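Local coordinates for protein peroxidase (Cellulomonas bogoriensis 69B4 = DSM 16987, PDB 6QZO) that binds heme b and probably acts as a dye-decolourising (DyP-type) peroxidase, using hydrogen peroxide to oxidise its substrates, at residues Arg69-Asp74 with Val143-Cys148. Sequence-based numbering, arbitrary orientation.
Sequences RVWTVD and VVLQVC
Helix-on-sheet packing in the N-terminal half of the ferredoxin-like DyP fold brings Trp-71, from helix 61-78, against Val-143 and Leu-145 of strand 143-149. The nearest CA atoms across the contact, those of Trp-71 and Leu-145, are 9.9 Å apart, a gap that the side chains bridge without any hydrogen bond between the two segments. All three touching residues are buried.

Both methyls of Leu-145 serve one face of the indole. Its CD2 lies 4.0 Å from the centroid of the Trp-71 six-membered ring and only 15° off the ring normal, which identifies a CH-pi contact over the face. CD1 of Leu-145 sits nearer the rim, 3.7 Å from CZ2 of Trp-71. Val-143 instead meets the indole at its edge: its CG2, close to the ring plane, comes within 3.9 Å of Trp-71 CZ3, while its CG1 is 4.0 Å from Trp-71 CH2. CG of Trp-71 stands roughly anti to its own carbonyl carbon (chi1 -86°), which carries the ring off the helix toward the strand, and the turn about CB-CG (chi2 -12°) then points the benzo end at Val-143. At the other end of the ring, NE1 hydrogen-bonds to the carbonyl O of Leu-162, giving this buried N-H a partner and helping to fix the rotation of the indole. Replacing Trp-71 with an alanine would probably open a gap beside the Leu-145 methyls and Val-143, and leave the Leu-162 carbonyl without this donor.

Leu-162 belongs to helix 152-165, so the indole links two helices to the sheet. Within that antiparallel sheet, strand 143-149 runs between strands 100-105 and 47-55; Leu-145 also touches Val-101 and Val-103 on the former, and Val-143 touches Leu-53 on the latter.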
ATOM      1  N   ARG A  69     -27.265  -6.106   6.231  1.00 20.01           N
ATOM      2  CA  ARG A  69     -28.068  -6.376   5.011  1.00 20.79           C
ATOM      3  C   ARG A  69     -27.542  -5.527   3.854  1.00 20.59           C
ATOM      4  O   ARG A  69     -27.410  -6.085   2.760  1.00 21.07           O
ATOM      5  CB  ARG A  69     -29.546  -6.093   5.244  1.00 21.70           C
ATOM      6  CG  ARG A  69     -30.299  -7.175   6.018  1.00 22.27           C
ATOM      7  CD  ARG A  69     -31.758  -6.776   5.947  1.00 23.10           C
ATOM      8  NE  ARG A  69     -32.669  -7.586   6.734  1.00 23.91           N
ATOM      9  CZ  ARG A  69     -33.498  -8.506   6.248  1.00 24.66           C
ATOM     10  NH1 ARG A  69     -33.519  -8.810   4.961  1.00 25.09           N
ATOM     11  NH2 ARG A  69     -34.274  -9.186   7.073  1.00 25.26           N
ATOM     12  N   VAL A  70     -27.278  -4.232   4.064  1.00 20.25           N
ATOM     13  CA  VAL A  70     -26.730  -3.360   2.979  1.00 20.34           C
ATOM     14  C   VAL A  70     -25.326  -3.868   2.600  1.00 19.46           C
ATOM     15  O   VAL A  70     -25.012  -3.895   1.403  1.00 19.41           O
ATOM     16  CB  VAL A  70     -26.740  -1.857   3.320  1.00 20.55           C
ATOM     17  CG1 VAL A  70     -28.163  -1.339   3.474  1.00 21.17           C
ATOM     18  CG2 VAL A  70     -25.922  -1.526   4.555  1.00 20.65           C
ATOM     19  N   TRP A  71     -24.535  -4.305   3.578  1.00 18.61           N
ATOM     20  CA  TRP A  71     -23.170  -4.846   3.334  1.00 18.03           C
ATOM     21  C   TRP A  71     -23.255  -6.139   2.519  1.00 18.11           C
ATOM     22  O   TRP A  71     -22.419  -6.330   1.625  1.00 17.40           O
ATOM     23  CB  TRP A  71     -22.422  -5.070   4.641  1.00 17.50           C
ATOM     24  CG  TRP A  71     -21.712  -3.856   5.152  1.00 17.28           C
ATOM     25  CD1 TRP A  71     -21.470  -2.684   4.493  1.00 17.10           C
ATOM     26  CD2 TRP A  71     -21.098  -3.726   6.446  1.00 16.98           C
ATOM     27  NE1 TRP A  71     -20.777  -1.834   5.305  1.00 17.04           N
ATOM     28  CE2 TRP A  71     -20.526  -2.443   6.503  1.00 16.87           C
ATOM     29  CE3 TRP A  71     -21.005  -4.556   7.564  1.00 16.94           C
ATOM     30  CZ2 TRP A  71     -19.856  -1.975   7.631  1.00 16.72           C
ATOM     31  CZ3 TRP A  71     -20.346  -4.091   8.679  1.00 16.76           C
ATOM     32  CH2 TRP A  71     -19.790  -2.818   8.709  1.00 16.71           C
ATOM     33  N   THR A  72     -24.229  -6.994   2.822  1.00 18.88           N
ATOM     34  CA  THR A  72     -24.428  -8.273   2.087  1.00 19.43           C
ATOM     35  C   THR A  72     -24.627  -7.967   0.602  1.00 20.00           C
ATOM     36  O   THR A  72     -23.970  -8.598  -0.230  1.00 20.24           O
ATOM     37  CB  THR A  72     -25.579  -9.084   2.678  1.00 19.79           C
ATOM     38  OG1 THR A  72     -25.218  -9.378   4.033  1.00 19.72           O
ATOM     39  CG2 THR A  72     -25.831 -10.352   1.893  1.00 20.23           C
ATOM     40  N   VAL A  73     -25.481  -7.005   0.285  1.00 21.24           N
ATOM     41  CA  VAL A  73     -25.709  -6.561  -1.126  1.00 22.27           C
ATOM     42  C   VAL A  73     -24.362  -6.154  -1.743  1.00 22.76           C
ATOM     43  O   VAL A  73     -24.024  -6.690  -2.821  1.00 23.29           O
ATOM     44  CB  VAL A  73     -26.731  -5.418  -1.199  1.00 22.61           C
ATOM     45  CG1 VAL A  73     -26.881  -4.903  -2.614  1.00 23.16           C
ATOM     46  CG2 VAL A  73     -28.087  -5.853  -0.652  1.00 23.23           C
ATOM     47  N   ASP A  74     -23.614  -5.275  -1.066  1.00 23.15           N
ATOM     48  CA  ASP A  74     -22.340  -4.697  -1.575  1.00 23.74           C
ATOM     49  C   ASP A  74     -21.305  -5.815  -1.750  1.00 23.27           C
ATOM     50  O   ASP A  74     -20.603  -5.810  -2.763  1.00 23.59           O
ATOM     51  CB  ASP A  74     -21.822  -3.586  -0.661  1.00 24.36           C
ATOM     52  CG  ASP A  74     -22.584  -2.268  -0.812  1.00 25.70           C
ATOM     53  OD1 ASP A  74     -23.296  -2.124  -1.823  1.00 26.58           O
ATOM     54  OD2 ASP A  74     -22.450  -1.398   0.091  1.00 26.36           O
ATOM     55  N   VAL A 143     -17.119  -4.060  15.023  1.00 15.74           N
ATOM     56  CA  VAL A 143     -17.220  -4.918  13.807  1.00 15.71           C
ATOM     57  C   VAL A 143     -15.973  -4.698  12.955  1.00 15.52           C
ATOM     58  O   VAL A 143     -15.368  -3.626  13.062  1.00 16.32           O
ATOM     59  CB  VAL A 143     -18.526  -4.644  13.041  1.00 15.83           C
ATOM     60  CG1 VAL A 143     -18.578  -3.208  12.551  1.00 15.91           C
ATOM     61  CG2 VAL A 143     -18.736  -5.613  11.893  1.00 15.67           C
ATOM     62  N   VAL A 144     -15.606  -5.694  12.163  1.00 15.16           N
ATOM     63  CA  VAL A 144     -14.422  -5.628  11.273  1.00 14.78           C
ATOM     64  C   VAL A 144     -14.809  -6.161   9.903  1.00 14.72           C
ATOM     65  O   VAL A 144     -15.532  -7.168   9.836  1.00 14.88           O
ATOM     66  CB  VAL A 144     -13.245  -6.428  11.832  1.00 14.65           C
ATOM     67  CG1 VAL A 144     -13.595  -7.915  11.956  1.00 14.67           C
ATOM     68  CG2 VAL A 144     -11.985  -6.221  10.992  1.00 14.51           C
ATOM     69  N   LEU A 145     -14.306  -5.505   8.855  1.00 14.55           N
ATOM     70  CA  LEU A 145     -14.312  -6.038   7.474  1.00 14.46           C
ATOM     71  C   LEU A 145     -12.867  -6.370   7.100  1.00 14.40           C
ATOM     72  O   LEU A 145     -12.054  -5.434   6.972  1.00 14.19           O
ATOM     73  CB  LEU A 145     -14.901  -4.973   6.545  1.00 14.50           C
ATOM     74  CG  LEU A 145     -16.314  -4.510   6.912  1.00 14.39           C
ATOM     75  CD1 LEU A 145     -16.697  -3.283   6.102  1.00 14.29           C
ATOM     76  CD2 LEU A 145     -17.303  -5.634   6.708  1.00 14.53           C
ATOM     77  N   GLN A 146     -12.545  -7.656   6.961  1.00 14.47           N
ATOM     78  CA  GLN A 146     -11.275  -8.051   6.313  1.00 14.20           C
ATOM     79  C   GLN A 146     -11.526  -8.020   4.812  1.00 14.36           C
ATOM     80  O   GLN A 146     -12.266  -8.906   4.322  1.00 15.04           O
ATOM     81  CB  GLN A 146     -10.793  -9.430   6.755  1.00 14.04           C
ATOM     82  CG  GLN A 146      -9.498  -9.833   6.054  1.00 13.83           C
ATOM     83  CD  GLN A 146      -9.164 -11.280   6.287  1.00 13.91           C
ATOM     84  OE1 GLN A 146      -8.544 -11.637   7.281  1.00 13.75           O
ATOM     85  NE2 GLN A 146      -9.574 -12.121   5.352  1.00 14.31           N
ATOM     86  N   VAL A 147     -10.955  -7.027   4.130  1.00 13.95           N
ATOM     87  CA  VAL A 147     -11.104  -6.834   2.659  1.00 13.85           C
ATOM     88  C   VAL A 147      -9.781  -7.231   2.007  1.00 14.04           C
ATOM     89  O   VAL A 147      -8.721  -6.591   2.327  1.00 13.58           O
ATOM     90  CB  VAL A 147     -11.495  -5.389   2.310  1.00 13.60           C
ATOM     91  CG1 VAL A 147     -11.938  -5.254   0.858  1.00 13.72           C
ATOM     92  CG2 VAL A 147     -12.579  -4.879   3.238  1.00 13.53           C
ATOM     93  N   CYS A 148      -9.842  -8.262   1.157  1.00 14.59           N
ATOM     94  CA  CYS A 148      -8.669  -8.875   0.490  1.00 15.01           C
ATOM     95  C   CYS A 148      -8.874  -8.865  -1.022  1.00 15.37           C
ATOM     96  O   CYS A 148      -9.996  -9.199  -1.443  1.00 15.92           O
ATOM     97  CB  CYS A 148      -8.493 -10.316   0.932  1.00 15.16           C
ATOM     98  SG  CYS A 148      -7.935 -10.440   2.640  1.00 15.27           S
TER